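Local structure of DotU family type IV/VI secretion system protein (Acinetobacter baumannii, 6Y4R) at residues I34-L37 and L38-E42; I66-T69 and I70-Q74; Q134-Y137 and R138-I142. The protein is the cytoplasmic domain of TssL, a key component of the type VI secretion system, with a largely helical structure whose precise molecular role remains unassigned. One frame throughout, in Å; residues are numbered along the deposited sequence.

Contact 1: I34-L37 and L38-E42; sequences ILDL and LNRFE
The carbonyl oxygen of Leu35 receives two successive backbone N-H groups, a proper bond from Asn39 N to Leu35 O (3.2 Å) and a weak one from Leu38 N. The neighbouring carbonyls each take one N-H from four residues on: Leu38 N reaches Ile34 O at 2.9 Å, Arg40 N reaches Asp36 O and Phe41 N reaches Leu37 O. Side chains four residues apart are thereby brought to the same side. Ile34 and Leu38 lie alongside each other and point the same way, with the CG2 methyl of Ile34 against CD1 of Leu38 at 4.0 Å. With CG anti to the backbone N (chi1 -169°), the carboxylate of Asp36 turns forward along the helix toward Arg40. There OD2 lies at the edge of the guanidinium, near its plane, in a long salt bridge to Arg40 NE (3.8 Å). At that length, and with the two planes 55° apart, the pairing is loose rather than a flush two-pronged grip. Leu38 also packs on Phe62 and Cys63 of helix 52-71, and Ile34 on Leu14 of helix 9-19. Apolar packing inward and an i to i+4 charge pair outward are marks of an amphipathic alpha-helix.

Contact 2: I66-T69 and I70-Q74; sequences IDET and IVTQQ
Ile66 and Ile70 stand side by side one helical turn apart, their side chains pointing the same way. Their CD1 methyls meet at 3.9 Å. Ile66 carries CG1 anti to the backbone N (chi1 -176°), which swings its branch forward along the axis, while CG1 of Ile70 leans back to meet it. Beneath them Ile70 N bonds to Ile66 O at 3.2 Å, and the next rung is Val71 N to Asp67 O at 3.0 Å.

Glu68 and Thr72 are set differently, with side chains crossing at a slant: CG of Glu68 touches the CG2 methyl of Thr72 at 3.8 Å. The backbone carbonyl oxygen of Glu68 is gripped twice by that same threonine, through Thr72 N at 3.1 Å and through the hydroxyl OG1. The hydroxyl bond is modelled so short that its exact length is doubtful. Because OG1 sits between the backbone N and the carbonyl carbon (chi1 49°), it turns back to the Glu68 carbonyl. Glu68 sends its carboxylate elsewhere, to the backbone N-H groups of Gln134 and Gly135 and to a salt bridge with Arg138 NH2. Asp67 likewise uses its carboxylate to hold Trp85 NE1 and the backbone N atoms of Leu90 and Gln91. Along the other flank, Ile66 and Thr69 rest on Ile15, and Ile70 on Ile18, so this C-terminal part of helix 52-71 is bordered by helix 9-19, by helices 79-85 and 90-95, and by the loop leading to helix 143-159.

Contact 3: Q134-Y137 and R138-I142; sequences QGKY and RIESI
Arg138 lays one face of its guanidinium against the side-chain amide of Gln134, whose NE2 sits over the centre of that face. The two planes are only 26° apart, although the side chains as a whole cross at about a right angle. The amide NE2 and the guanidinium nitrogens are all donors, so no hydrogen bond joins them, and the modelled approach is uncomfortably close, its detail doubtful; Arg138 NH2 instead makes a salt bridge with Glu68 of helix 52-71. An extended start (chi1 -178°) followed by a bend at chi3 brings the guanidinium back against the Gln134 amide. On the backbone, Arg138 N bonds to Gly135 O at 3.3 Å. The donor stands above the carbonyl plane, 52° out of it.

At Ile139, the CD1 methyl lies near Lys136 O at 3.3 Å. Residues 136-137 form a short 3-10 turn, in which each bond reaches back three residues: Tyr137 N to Gln134 O, at 3.2 Å, precedes that of Arg138. Gly135 enters it with a positive phi, which favours glycine.

Glu140, poorly ordered, slants across the aliphatic part of Lys136, and the charged ends remain apart, with Lys136 NZ 5.0 Å from Glu140 OE1. Ser141 brings its carbonyl oxygen near the plane of the Tyr137 ring, at the edge; that ring also meets Phe105 edge-to-face. Ser141 OG caps Ser144 N weakly, ahead of helix 143-159. Ile142 then turns its CD1 methyl toward Gln134, 3.6 Å from Gln134 OE1.

Taken from the N terminus, the three contacts come in series: none nests in another or crosses it, and each closes only a local turn. Contact 1 lies within helix 27-47. The chain then turns into helix 52-71, near whose end contact 2 falls; their nearest atoms are about 5 Å apart, without touching. Four further helices intervene before contact 3, in the loop between helix 119-130 and helix 143-159. Here distant sequence meets again, for contacts 2 and 3 touch through Glu68 and Thr72, tying the end of helix 52-71 to that late loop. Contacts 1 and 3 sit on opposite sides of the chain's centre, their centres about 28 Å apart.

Contact 1: I34-L37 and L38-E42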
ATOM      1  N   ILE A  34       8.350   8.105  -6.167  1.00 33.11           N
ATOM      2  CA  ILE A  34       7.162   7.667  -5.419  1.00 33.17           C
ATOM      3  C   ILE A  34       6.317   8.864  -4.986  1.00 37.29           C
ATOM      4  O   ILE A  34       5.083   8.853  -5.108  1.00 36.66           O
ATOM      5  CB  ILE A  34       7.585   6.830  -4.191  1.00 31.21           C
ATOM      6  CG1 ILE A  34       8.411   5.592  -4.597  1.00 27.50           C
ATOM      7  CG2 ILE A  34       6.362   6.471  -3.319  1.00 22.70           C
ATOM      8  CD1 ILE A  34       7.652   4.559  -5.386  1.00 35.74           C
ATOM      9  N   LEU A  35       6.965   9.910  -4.450  1.00 41.31           N
ATOM     10  CA  LEU A  35       6.209  11.079  -4.003  1.00 37.12           C
ATOM     11  C   LEU A  35       5.497  11.761  -5.162  1.00 38.51           C
ATOM     12  O   LEU A  35       4.354  12.206  -5.017  1.00 43.97           O
ATOM     13  CB  LEU A  35       7.119  12.078  -3.287  1.00 31.53           C
ATOM     14  CG  LEU A  35       7.807  11.617  -2.002  1.00 30.76           C
ATOM     15  CD1 LEU A  35       8.899  12.618  -1.581  1.00 26.24           C
ATOM     16  CD2 LEU A  35       6.778  11.403  -0.905  1.00 27.51           C
ATOM     17  N   ASP A  36       6.133  11.824  -6.331  1.00 41.33           N
ATOM     18  CA  ASP A  36       5.468  12.459  -7.462  1.00 48.57           C
ATOM     19  C   ASP A  36       4.372  11.566  -8.026  1.00 42.07           C
ATOM     20  O   ASP A  36       3.375  12.074  -8.548  1.00 43.63           O
ATOM     21  CB  ASP A  36       6.483  12.826  -8.546  1.00 62.98           C
ATOM     22  CG  ASP A  36       5.894  13.732  -9.621  1.00 73.99           C
ATOM     23  OD1 ASP A  36       4.926  14.469  -9.326  1.00 74.63           O
ATOM     24  OD2 ASP A  36       6.396  13.703 -10.766  1.00 80.04           O
ATOM     25  N   LEU A  37       4.504  10.244  -7.882  1.00 36.40           N
ATOM     26  CA  LEU A  37       3.441   9.363  -8.343  1.00 33.43           C
ATOM     27  C   LEU A  37       2.242   9.416  -7.428  1.00 27.73           C
ATOM     28  O   LEU A  37       1.118   9.173  -7.886  1.00 30.37           O
ATOM     29  CB  LEU A  37       3.894   7.910  -8.401  1.00 30.71           C
ATOM     30  CG  LEU A  37       4.893   7.457  -9.449  1.00 31.99           C
ATOM     31  CD1 LEU A  37       5.333   6.054  -9.043  1.00 29.43           C
ATOM     32  CD2 LEU A  37       4.322   7.521 -10.864  1.00 31.31           C
ATOM     33  N   LEU A  38       2.462   9.696  -6.133  1.00 33.98           N
ATOM     34  CA  LEU A  38       1.328   9.838  -5.222  1.00 37.34           C
ATOM     35  C   LEU A  38       0.599  11.162  -5.405  1.00 28.32           C
ATOM     36  O   LEU A  38      -0.620  11.210  -5.230  1.00 29.29           O
ATOM     37  CB  LEU A  38       1.760   9.661  -3.759  1.00 25.73           C
ATOM     38  CG  LEU A  38       2.470   8.359  -3.359  1.00 24.42           C
ATOM     39  CD1 LEU A  38       3.133   8.493  -2.000  1.00 23.84           C
ATOM     40  CD2 LEU A  38       1.490   7.185  -3.355  1.00 23.91           C
ATOM     41  N   ASN A  39       1.299  12.229  -5.794  1.00 29.39           N
ATOM     42  CA  ASN A  39       0.610  13.475  -6.124  1.00 35.91           C
ATOM     43  C   ASN A  39      -0.105  13.388  -7.472  1.00 38.51           C
ATOM     44  O   ASN A  39      -1.232  13.881  -7.603  1.00 40.57           O
ATOM     45  CB  ASN A  39       1.584  14.650  -6.100  1.00 40.23           C
ATOM     46  CG  ASN A  39       2.160  14.899  -4.714  1.00 45.30           C
ATOM     47  OD1 ASN A  39       3.367  15.107  -4.570  1.00 45.31           O
ATOM     48  ND2 ASN A  39       1.328  14.752  -3.682  1.00 48.82           N
ATOM     49  N   ARG A  40       0.542  12.797  -8.492  1.00 38.65           N
ATOM     50  CA  ARG A  40      -0.164  12.451  -9.730  1.00 41.37           C
ATOM     51  C   ARG A  40      -1.434  11.666  -9.439  1.00 41.61           C
ATOM     52  O   ARG A  40      -2.507  11.970  -9.973  1.00 36.39           O
ATOM     53  CB  ARG A  40       0.714  11.608 -10.651  1.00 44.63           C
ATOM     54  CG  ARG A  40       1.970  12.252 -11.081  1.00 51.59           C
ATOM     55  CD  ARG A  40       2.050  12.421 -12.564  1.00 57.36           C
ATOM     56  NE  ARG A  40       3.339  13.017 -12.905  1.00 61.07           N
ATOM     57  CZ  ARG A  40       3.583  13.703 -14.014  1.00 65.29           C
ATOM     58  NH1 ARG A  40       2.615  13.901 -14.905  1.00 67.70           N
ATOM     59  NH2 ARG A  40       4.795  14.199 -14.227  1.00 65.59           N
ATOM     60  N   PHE A  41      -1.308  10.605  -8.636  1.00 44.61           N
ATOM     61  CA  PHE A  41      -2.462   9.792  -8.275  1.00 39.71           C
ATOM     62  C   PHE A  41      -3.532  10.607  -7.590  1.00 34.01           C
ATOM     63  O   PHE A  41      -4.720  10.390  -7.828  1.00 41.60           O
ATOM     64  CB  PHE A  41      -2.026   8.627  -7.374  1.00 37.78           C
ATOM     65  CG  PHE A  41      -3.117   8.070  -6.514  1.00 27.90           C
ATOM     66  CD1 PHE A  41      -3.003   8.122  -5.147  1.00 35.85           C
ATOM     67  CD2 PHE A  41      -4.219   7.434  -7.050  1.00 33.99           C
ATOM     68  CE1 PHE A  41      -3.994   7.593  -4.329  1.00 40.12           C
ATOM     69  CE2 PHE A  41      -5.216   6.907  -6.219  1.00 27.82           C
ATOM     70  CZ  PHE A  41      -5.093   6.981  -4.874  1.00 26.93           C
ATOM     71  N   GLU A  42      -3.145  11.582  -6.784  1.00 31.23           N
ATOM     72  CA  GLU A  42      -4.152  12.334  -6.048  1.00 43.64           C
ATOM     73  C   GLU A  42      -4.857  13.328  -6.964  1.00 46.64           C
ATOM     74  O   GLU A  42      -6.080  13.275  -7.119  1.00 51.16           O
ATOM     75  CB  GLU A  42      -3.481  12.986  -4.843  1.00 40.03           C
ATOM     76  CG  GLU A  42      -4.308  13.823  -3.933  1.00 49.18           C
ATOM     77  CD  GLU A  42      -3.617  13.872  -2.583  1.00 57.94           C
ATOM     78  OE1 GLU A  42      -2.946  12.865  -2.252  1.00 58.24           O
ATOM     79  OE2 GLU A  42      -3.720  14.888  -1.866  1.00 62.67           O
TER

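Contact 2: I66-T69 and I70-Q74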
ATOM      1  N   ILE A  66       4.757   0.038   0.573  1.00 34.49           N
ATOM      2  CA  ILE A  66       6.105   0.309   0.066  1.00 28.32           C
ATOM      3  C   ILE A  66       7.110   0.364   1.211  1.00 26.40           C
ATOM      4  O   ILE A  66       8.247  -0.104   1.069  1.00 28.03           O
ATOM      5  CB  ILE A  66       6.123   1.609  -0.764  1.00 29.50           C
ATOM      6  CG1 ILE A  66       7.498   1.844  -1.389  1.00 29.55           C
ATOM      7  CG2 ILE A  66       5.724   2.818   0.083  1.00 32.52           C
ATOM      8  CD1 ILE A  66       7.958   0.735  -2.258  1.00 37.41           C
ATOM      9  N   ASP A  67       6.700   0.879   2.379  1.00 20.69           N
ATOM     10  CA  ASP A  67       7.644   0.957   3.488  1.00 20.93           C
ATOM     11  C   ASP A  67       8.063  -0.432   3.956  1.00 32.08           C
ATOM     12  O   ASP A  67       9.258  -0.691   4.151  1.00 32.83           O
ATOM     13  CB  ASP A  67       7.058   1.720   4.686  1.00 21.20           C
ATOM     14  CG  ASP A  67       7.056   3.253   4.521  1.00 28.14           C
ATOM     15  OD1 ASP A  67       7.646   3.793   3.558  1.00 26.50           O
ATOM     16  OD2 ASP A  67       6.564   3.936   5.454  1.00 30.64           O
ATOM     17  N   GLU A  68       7.108  -1.362   4.076  1.00 23.53           N
ATOM     18  CA  GLU A  68       7.444  -2.673   4.632  1.00 26.27           C
ATOM     19  C   GLU A  68       8.097  -3.589   3.613  1.00 31.09           C
ATOM     20  O   GLU A  68       8.899  -4.454   3.985  1.00 34.12           O
ATOM     21  CB  GLU A  68       6.210  -3.328   5.254  1.00 34.27           C
ATOM     22  CG  GLU A  68       6.341  -4.841   5.458  1.00 38.23           C
ATOM     23  CD  GLU A  68       5.060  -5.522   5.948  1.00 41.05           C
ATOM     24  OE1 GLU A  68       4.538  -5.092   6.992  1.00 42.56           O
ATOM     25  OE2 GLU A  68       4.567  -6.476   5.300  1.00 40.85           O
ATOM     26  N   THR A  69       7.775  -3.417   2.334  1.00 33.20           N
ATOM     27  CA  THR A  69       8.480  -4.149   1.291  1.00 30.42           C
ATOM     28  C   THR A  69       9.971  -3.851   1.355  1.00 30.14           C
ATOM     29  O   THR A  69      10.807  -4.758   1.253  1.00 32.32           O
ATOM     30  CB  THR A  69       7.908  -3.780  -0.078  1.00 31.46           C
ATOM     31  OG1 THR A  69       6.527  -4.150  -0.134  1.00 40.00           O
ATOM     32  CG2 THR A  69       8.656  -4.472  -1.178  1.00 22.61           C
ATOM     33  N   ILE A  70      10.315  -2.569   1.510  1.00 25.89           N
ATOM     34  CA  ILE A  70      11.711  -2.142   1.528  1.00 21.71           C
ATOM     35  C   ILE A  70      12.402  -2.569   2.820  1.00 22.27           C
ATOM     36  O   ILE A  70      13.527  -3.080   2.797  1.00 25.09           O
ATOM     37  CB  ILE A  70      11.797  -0.623   1.319  1.00 22.90           C
ATOM     38  CG1 ILE A  70      11.506  -0.287  -0.145  1.00 21.15           C
ATOM     39  CG2 ILE A  70      13.158  -0.098   1.800  1.00 24.42           C
ATOM     40  CD1 ILE A  70      11.390   1.162  -0.414  1.00 21.02           C
ATOM     41  N   VAL A  71      11.763  -2.340   3.969  1.00 22.36           N
ATOM     42  CA  VAL A  71      12.440  -2.591   5.238  1.00 23.12           C
ATOM     43  C   VAL A  71      12.608  -4.090   5.542  1.00 24.00           C
ATOM     44  O   VAL A  71      13.542  -4.464   6.261  1.00 30.45           O
ATOM     45  CB  VAL A  71      11.705  -1.818   6.367  1.00 23.18           C
ATOM     46  CG1 VAL A  71      10.369  -2.502   6.799  1.00 23.34           C
ATOM     47  CG2 VAL A  71      12.627  -1.582   7.544  1.00 24.01           C
ATOM     48  N   THR A  72      11.749  -4.969   5.003  1.00 23.98           N
ATOM     49  CA  THR A  72      11.836  -6.411   5.264  1.00 25.04           C
ATOM     50  C   THR A  72      12.906  -7.105   4.423  1.00 32.91           C
ATOM     51  O   THR A  72      13.245  -8.270   4.688  1.00 34.90           O
ATOM     52  CB  THR A  72      10.484  -7.103   5.041  1.00 25.05           C
ATOM     53  OG1 THR A  72       9.924  -6.712   3.777  1.00 26.57           O
ATOM     54  CG2 THR A  72       9.522  -6.755   6.165  1.00 26.79           C
ATOM     55  N   GLN A  73      13.398  -6.443   3.384  1.00 24.78           N
ATOM     56  CA  GLN A  73      14.386  -7.045   2.511  1.00 25.27           C
ATOM     57  C   GLN A  73      15.621  -7.476   3.282  1.00 26.34           C
ATOM     58  O   GLN A  73      16.213  -6.696   4.028  1.00 26.28           O
ATOM     59  CB  GLN A  73      14.762  -6.043   1.428  1.00 24.45           C
ATOM     60  CG  GLN A  73      13.675  -5.818   0.405  1.00 23.79           C
ATOM     61  CD  GLN A  73      13.136  -7.119  -0.195  1.00 30.25           C
ATOM     62  OE1 GLN A  73      11.941  -7.233  -0.441  1.00 32.49           O
ATOM     63  NE2 GLN A  73      14.029  -8.067  -0.504  1.00 35.31           N
ATOM     64  N   GLN A  74      16.020  -8.731   3.090  1.00 35.08           N
ATOM     65  CA  GLN A  74      17.200  -9.250   3.768  1.00 40.86           C
ATOM     66  C   GLN A  74      18.403  -9.423   2.862  1.00 40.93           C
ATOM     67  O   GLN A  74      19.493  -9.726   3.360  1.00 46.12           O
ATOM     68  CB  GLN A  74      16.899 -10.589   4.444  1.00 46.78           C
ATOM     69  CG  GLN A  74      15.620 -10.580   5.221  1.00 57.30           C
ATOM     70  CD  GLN A  74      15.519 -11.769   6.120  1.00 69.85           C
ATOM     71  OE1 GLN A  74      14.428 -12.111   6.593  1.00 80.14           O
ATOM     72  NE2 GLN A  74      16.674 -12.372   6.423  1.00 68.15           N
TER

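Contact 3: Q134-Y137 and R138-I142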
ATOM      1  N   GLN A 134       1.966  -7.568   5.232  1.00 28.39           N
ATOM      2  CA  GLN A 134       1.591  -8.347   6.405  1.00 26.88           C
ATOM      3  C   GLN A 134       1.259  -7.501   7.621  1.00 31.68           C
ATOM      4  O   GLN A 134       0.307  -7.808   8.343  1.00 32.89           O
ATOM      5  CB  GLN A 134       2.720  -9.296   6.766  1.00 29.12           C
ATOM      6  CG  GLN A 134       3.201 -10.061   5.593  1.00 29.31           C
ATOM      7  CD  GLN A 134       3.974 -11.265   6.001  1.00 33.27           C
ATOM      8  OE1 GLN A 134       3.954 -12.268   5.292  1.00 46.04           O
ATOM      9  NE2 GLN A 134       4.707 -11.168   7.109  1.00 29.22           N
ATOM     10  N   GLY A 135       2.015  -6.432   7.849  1.00 35.63           N
ATOM     11  CA  GLY A 135       1.776  -5.597   9.011  1.00 33.51           C
ATOM     12  C   GLY A 135       1.900  -6.380  10.295  1.00 26.68           C
ATOM     13  O   GLY A 135       2.895  -7.059  10.566  1.00 30.85           O
ATOM     14  N   LYS A 136       0.861  -6.257  11.102  1.00 35.61           N
ATOM     15  CA  LYS A 136       0.827  -6.829  12.438  1.00 37.15           C
ATOM     16  C   LYS A 136       0.753  -8.351  12.436  1.00 39.76           C
ATOM     17  O   LYS A 136       1.121  -8.978  13.436  1.00 45.66           O
ATOM     18  CB  LYS A 136      -0.338  -6.169  13.175  1.00 38.38           C
ATOM     19  CG  LYS A 136      -0.911  -6.900  14.336  1.00 45.01           C
ATOM     20  CD  LYS A 136      -2.388  -6.552  14.520  1.00 43.03           C
ATOM     21  CE  LYS A 136      -3.198  -6.976  13.299  1.00 40.57           C
ATOM     22  NZ  LYS A 136      -4.660  -6.674  13.478  1.00 35.88           N
ATOM     23  N   TYR A 137       0.359  -8.955  11.315  1.00 38.96           N
ATOM     24  CA  TYR A 137       0.259 -10.401  11.173  1.00 32.46           C
ATOM     25  C   TYR A 137       1.603 -11.076  10.957  1.00 41.83           C
ATOM     26  O   TYR A 137       1.647 -12.312  10.917  1.00 49.23           O
ATOM     27  CB  TYR A 137      -0.655 -10.752  10.005  1.00 32.28           C
ATOM     28  CG  TYR A 137      -2.109 -10.505  10.292  1.00 35.19           C
ATOM     29  CD1 TYR A 137      -2.673  -9.261  10.069  1.00 36.33           C
ATOM     30  CD2 TYR A 137      -2.915 -11.509  10.786  1.00 31.45           C
ATOM     31  CE1 TYR A 137      -4.000  -9.022  10.328  1.00 30.46           C
ATOM     32  CE2 TYR A 137      -4.244 -11.279  11.046  1.00 32.96           C
ATOM     33  CZ  TYR A 137      -4.779 -10.031  10.810  1.00 31.95           C
ATOM     34  OH  TYR A 137      -6.101  -9.770  11.055  1.00 37.74           O
ATOM     35  N   ARG A 138       2.684 -10.305  10.796  1.00 41.33           N
ATOM     36  CA  ARG A 138       4.006 -10.883  10.576  1.00 39.54           C
ATOM     37  C   ARG A 138       4.513 -11.636  11.808  1.00 51.42           C
ATOM     38  O   ARG A 138       5.173 -12.677  11.662  1.00 48.81           O
ATOM     39  CB  ARG A 138       4.992  -9.787  10.163  1.00 33.93           C
ATOM     40  CG  ARG A 138       6.403 -10.308   9.857  1.00 40.34           C
ATOM     41  CD  ARG A 138       7.324  -9.281   9.166  1.00 40.12           C
ATOM     42  NE  ARG A 138       6.756  -8.775   7.920  1.00 43.90           N
ATOM     43  CZ  ARG A 138       6.952  -9.330   6.727  1.00 47.16           C
ATOM     44  NH1 ARG A 138       7.700 -10.424   6.619  1.00 49.98           N
ATOM     45  NH2 ARG A 138       6.380  -8.808   5.642  1.00 45.44           N
ATOM     46  N   ILE A 139       4.208 -11.150  13.012  1.00 63.27           N
ATOM     47  CA  ILE A 139       4.650 -11.795  14.248  1.00 72.28           C
ATOM     48  C   ILE A 139       3.574 -12.709  14.830  1.00 83.10           C
ATOM     49  O   ILE A 139       3.895 -13.746  15.415  1.00 85.83           O
ATOM     50  CB  ILE A 139       5.135 -10.754  15.287  1.00 72.97           C
ATOM     51  CG1 ILE A 139       4.255  -9.493  15.309  1.00 72.95           C
ATOM     52  CG2 ILE A 139       6.616 -10.420  15.058  1.00 71.74           C
ATOM     53  CD1 ILE A 139       2.964  -9.632  16.097  1.00 73.17           C
ATOM     54  N   GLU A 140       2.298 -12.361  14.672  1.00 88.88           N
ATOM     55  CA  GLU A 140       1.238 -13.322  14.939  1.00 92.25           C
ATOM     56  C   GLU A 140       1.291 -14.465  13.921  1.00 93.65           C
ATOM     57  O   GLU A 140       2.070 -14.452  12.956  1.00 91.56           O
ATOM     58  CB  GLU A 140      -0.130 -12.646  14.883  1.00 90.15           C
ATOM     59  CG  GLU A 140      -0.379 -11.689  16.021  1.00 93.43           C
ATOM     60  CD  GLU A 140      -1.332 -10.569  15.653  1.00 93.53           C
ATOM     61  OE1 GLU A 140      -2.429 -10.840  15.119  1.00 91.43           O
ATOM     62  OE2 GLU A 140      -0.977  -9.406  15.914  1.00 94.25           O
ATOM     63  N   SER A 141       0.454 -15.478  14.168  1.00 94.14           N
ATOM     64  CA  SER A 141       0.185 -16.520  13.181  1.00 91.45           C
ATOM     65  C   SER A 141       0.024 -15.902  11.796  1.00 82.20           C
ATOM     66  O   SER A 141      -0.542 -14.816  11.649  1.00 75.26           O
ATOM     67  CB  SER A 141      -1.079 -17.305  13.577  1.00 93.94           C
ATOM     68  OG  SER A 141      -1.729 -17.885  12.457  1.00 91.71           O
ATOM     69  N   ILE A 142       0.566 -16.573  10.783  1.00 82.87           N
ATOM     70  CA  ILE A 142       0.489 -16.035   9.429  1.00 80.27           C
ATOM     71  C   ILE A 142      -0.683 -16.660   8.673  1.00 74.94           C
ATOM     72  O   ILE A 142      -1.249 -16.027   7.778  1.00 67.56           O
ATOM     73  CB  ILE A 142       1.820 -16.226   8.675  1.00 84.64           C
ATOM     74  CG1 ILE A 142       1.980 -15.143   7.603  1.00 83.66           C
ATOM     75  CG2 ILE A 142       1.882 -17.605   8.018  1.00 84.09           C
ATOM     76  CD1 ILE A 142       2.433 -13.792   8.134  1.00 80.90           C
TER